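Local coordinates for protein S12 family peptidase (Streptomyces sp. 82F2, PDB 3WWX) that probably hydrolyses amide bonds with D-stereospecificity, as a serine-type amidohydrolase of the S12 peptidase and beta-lactamase family, at residues A[74-77]-A[78-82]. Residues are numbered along the deposited sequence; the frame is centred on the assembly and turned at random.
Sequences LDDP and VEKWL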
ATOM      1  N   LEU A  74      12.385  16.449  -3.582  1.00 15.39           N
ATOM      2  CA  LEU A  74      12.167  15.469  -2.511  1.00 15.01           C
ATOM      3  C   LEU A  74      13.260  15.472  -1.445  1.00 16.71           C
ATOM      4  O   LEU A  74      13.062  14.937  -0.348  1.00 15.19           O
ATOM      5  CB  LEU A  74      11.958  14.075  -3.076  1.00 14.36           C
ATOM      6  CG  LEU A  74      10.808  13.957  -4.071  1.00 15.81           C
ATOM      7  CD1 LEU A  74      10.718  12.530  -4.548  1.00 16.02           C
ATOM      8  CD2 LEU A  74       9.471  14.414  -3.494  1.00 15.40           C
ATOM      9  N   ASP A  75      14.407  16.099  -1.725  1.00 15.95           N
ATOM     10  CA  ASP A  75      15.423  16.231  -0.692  1.00 13.83           C
ATOM     11  C   ASP A  75      15.213  17.478   0.165  1.00 14.17           C
ATOM     12  O   ASP A  75      16.007  17.730   1.066  1.00 17.20           O
ATOM     13  CB  ASP A  75      16.828  16.174  -1.293  1.00 18.17           C
ATOM     14  CG  ASP A  75      17.117  14.833  -1.918  1.00 20.63           C
ATOM     15  OD1 ASP A  75      16.884  13.813  -1.240  1.00 19.16           O
ATOM     16  OD2 ASP A  75      17.535  14.791  -3.085  1.00 23.13           O
ATOM     17  N   ASP A  76      14.139  18.220  -0.089  1.00 16.38           N
ATOM     18  CA  ASP A  76      13.707  19.302   0.802  1.00 15.95           C
ATOM     19  C   ASP A  76      13.420  18.746   2.207  1.00 18.03           C
ATOM     20  O   ASP A  76      12.864  17.651   2.344  1.00 15.81           O
ATOM     21  CB  ASP A  76      12.403  19.958   0.320  1.00 18.83           C
ATOM     22  CG  ASP A  76      12.575  20.883  -0.884  1.00 21.73           C
ATOM     23  OD1 ASP A  76      13.711  21.349  -1.153  1.00 23.46           O
ATOM     24  OD2 ASP A  76      11.545  21.162  -1.546  1.00 22.57           O
ATOM     25  N   PRO A  77      13.741  19.504   3.253  1.00 17.19           N
ATOM     26  CA  PRO A  77      13.261  19.112   4.580  1.00 13.48           C
ATOM     27  C   PRO A  77      11.740  19.144   4.665  1.00 15.60           C
ATOM     28  O   PRO A  77      11.083  19.982   4.058  1.00 15.68           O
ATOM     29  CB  PRO A  77      13.855  20.180   5.519  1.00 15.99           C
ATOM     30  CG  PRO A  77      14.959  20.800   4.744  1.00 22.23           C
ATOM     31  CD  PRO A  77      14.590  20.711   3.302  1.00 17.78           C
ATOM     32  N   VAL A  78      11.182  18.225   5.433  1.00 14.33           N
ATOM     33  CA  VAL A  78       9.751  18.195   5.632  1.00 15.77           C
ATOM     34  C   VAL A  78       9.255  19.530   6.207  1.00 13.76           C
ATOM     35  O   VAL A  78       8.181  20.016   5.845  1.00 15.38           O
ATOM     36  CB  VAL A  78       9.376  17.019   6.549  1.00 15.96           C
ATOM     37  CG1 VAL A  78       7.907  17.061   6.912  1.00 18.73           C
ATOM     38  CG2 VAL A  78       9.713  15.687   5.864  1.00 17.76           C
ATOM     39  N   GLU A  79      10.080  20.140   7.062  1.00 15.07           N
ATOM     40  CA  GLU A  79       9.744  21.429   7.684  1.00 16.37           C
ATOM     41  C   GLU A  79       9.424  22.528   6.662  1.00 16.62           C
ATOM     42  O   GLU A  79       8.587  23.399   6.916  1.00 19.00           O
ATOM     43  CB  GLU A  79      10.893  21.871   8.595  1.00 19.52           C
ATOM     44  CG  GLU A  79      10.606  23.145   9.403  1.00 19.60           C
ATOM     45  CD  GLU A  79       9.692  22.914  10.589  1.00 21.00           C
ATOM     46  OE1 GLU A  79       9.083  23.899  11.051  1.00 29.84           O
ATOM     47  OE2 GLU A  79       9.611  21.762  11.080  1.00 25.05           O
ATOM     48  N   LYS A  80      10.092  22.482   5.510  1.00 16.25           N
ATOM     49  CA  LYS A  80       9.841  23.462   4.452  1.00 17.04           C
ATOM     50  C   LYS A  80       8.385  23.468   4.026  1.00 16.28           C
ATOM     51  O   LYS A  80       7.779  24.516   3.810  1.00 20.65           O
ATOM     52  CB  LYS A  80      10.736  23.178   3.250  1.00 19.00           C
ATOM     53  CG  LYS A  80      10.594  24.150   2.100  1.00 20.38           C
ATOM     54  CD  LYS A  80      11.684  23.909   1.070  1.00 22.97           C
ATOM     55  CE  LYS A  80      11.683  24.966  -0.026  1.00 32.10           C
ATOM     56  NZ  LYS A  80      10.480  24.872  -0.863  1.00 34.88           N
ATOM     57  N   TRP A  81       7.813  22.266   3.923  1.00 16.89           N
ATOM     58  CA  TRP A  81       6.468  22.095   3.415  1.00 17.70           C
ATOM     59  C   TRP A  81       5.414  22.019   4.505  1.00 15.87           C
ATOM     60  O   TRP A  81       4.278  22.419   4.274  1.00 17.90           O
ATOM     61  CB  TRP A  81       6.429  20.843   2.528  1.00 17.16           C
ATOM     62  CG  TRP A  81       7.239  21.074   1.319  1.00 16.79           C
ATOM     63  CD1 TRP A  81       8.519  20.676   1.090  1.00 19.01           C
ATOM     64  CD2 TRP A  81       6.843  21.847   0.199  1.00 15.38           C
ATOM     65  NE1 TRP A  81       8.947  21.150  -0.135  1.00 19.88           N
ATOM     66  CE2 TRP A  81       7.926  21.862  -0.705  1.00 17.92           C
ATOM     67  CE3 TRP A  81       5.668  22.513  -0.141  1.00 18.00           C
ATOM     68  CZ2 TRP A  81       7.869  22.538  -1.921  1.00 20.05           C
ATOM     69  CZ3 TRP A  81       5.612  23.187  -1.362  1.00 19.39           C
ATOM     70  CH2 TRP A  81       6.705  23.185  -2.232  1.00 21.86           C
ATOM     71  N   LEU A  82       5.795  21.495   5.673  1.00 16.11           N
ATOM     72  CA  LEU A  82       4.888  21.327   6.803  1.00 15.67           C
ATOM     73  C   LEU A  82       5.481  21.952   8.069  1.00 15.89           C
ATOM     74  O   LEU A  82       5.823  21.262   9.026  1.00 16.19           O
ATOM     75  CB  LEU A  82       4.618  19.829   7.054  1.00 15.38           C
ATOM     76  CG  LEU A  82       4.085  19.013   5.877  1.00 17.71           C
ATOM     77  CD1 LEU A  82       3.947  17.572   6.295  1.00 16.38           C
ATOM     78  CD2 LEU A  82       2.754  19.549   5.373  1.00 17.70           C
TER
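OD2 of D76 accepts a hydrogen bond from the indole NE1 of W81 and a weak one from the backbone N of D73, while the ammonium of K80 stands farther off. D76 sits in the loop that leads into the short helix 78-81, on the surface of the helical part of this beta-lactamase-type fold, and it exemplifies how an acidic residue just ahead of a helix can tie down side chains that follow. The hydrogen bond from W81 NE1 to D76 OD2 measures 3.0 Å and is nearly straight (165°); the oxygen lies close to the indole plane but is approached on its anti side, somewhat out of the carboxylate plane. K80 NZ is 3.9 Å from D76 OD2, a long salt bridge. K80 leaves the helix extended and bends only at its last torsion (chi4 -68°), its chain crossing the acid at a slant, with K80 CD 3.7 Å from D76 CG. K80 CG lies over one indole face, offset toward the rim. Separately, K80 N donates to P77 O, 3.1 Å away. V173 of helix 160-174 and I72 also touch the W81 side chain. At the indole edge, D76 CB lies in the ring plane, 3.7 Å from W81 NE1.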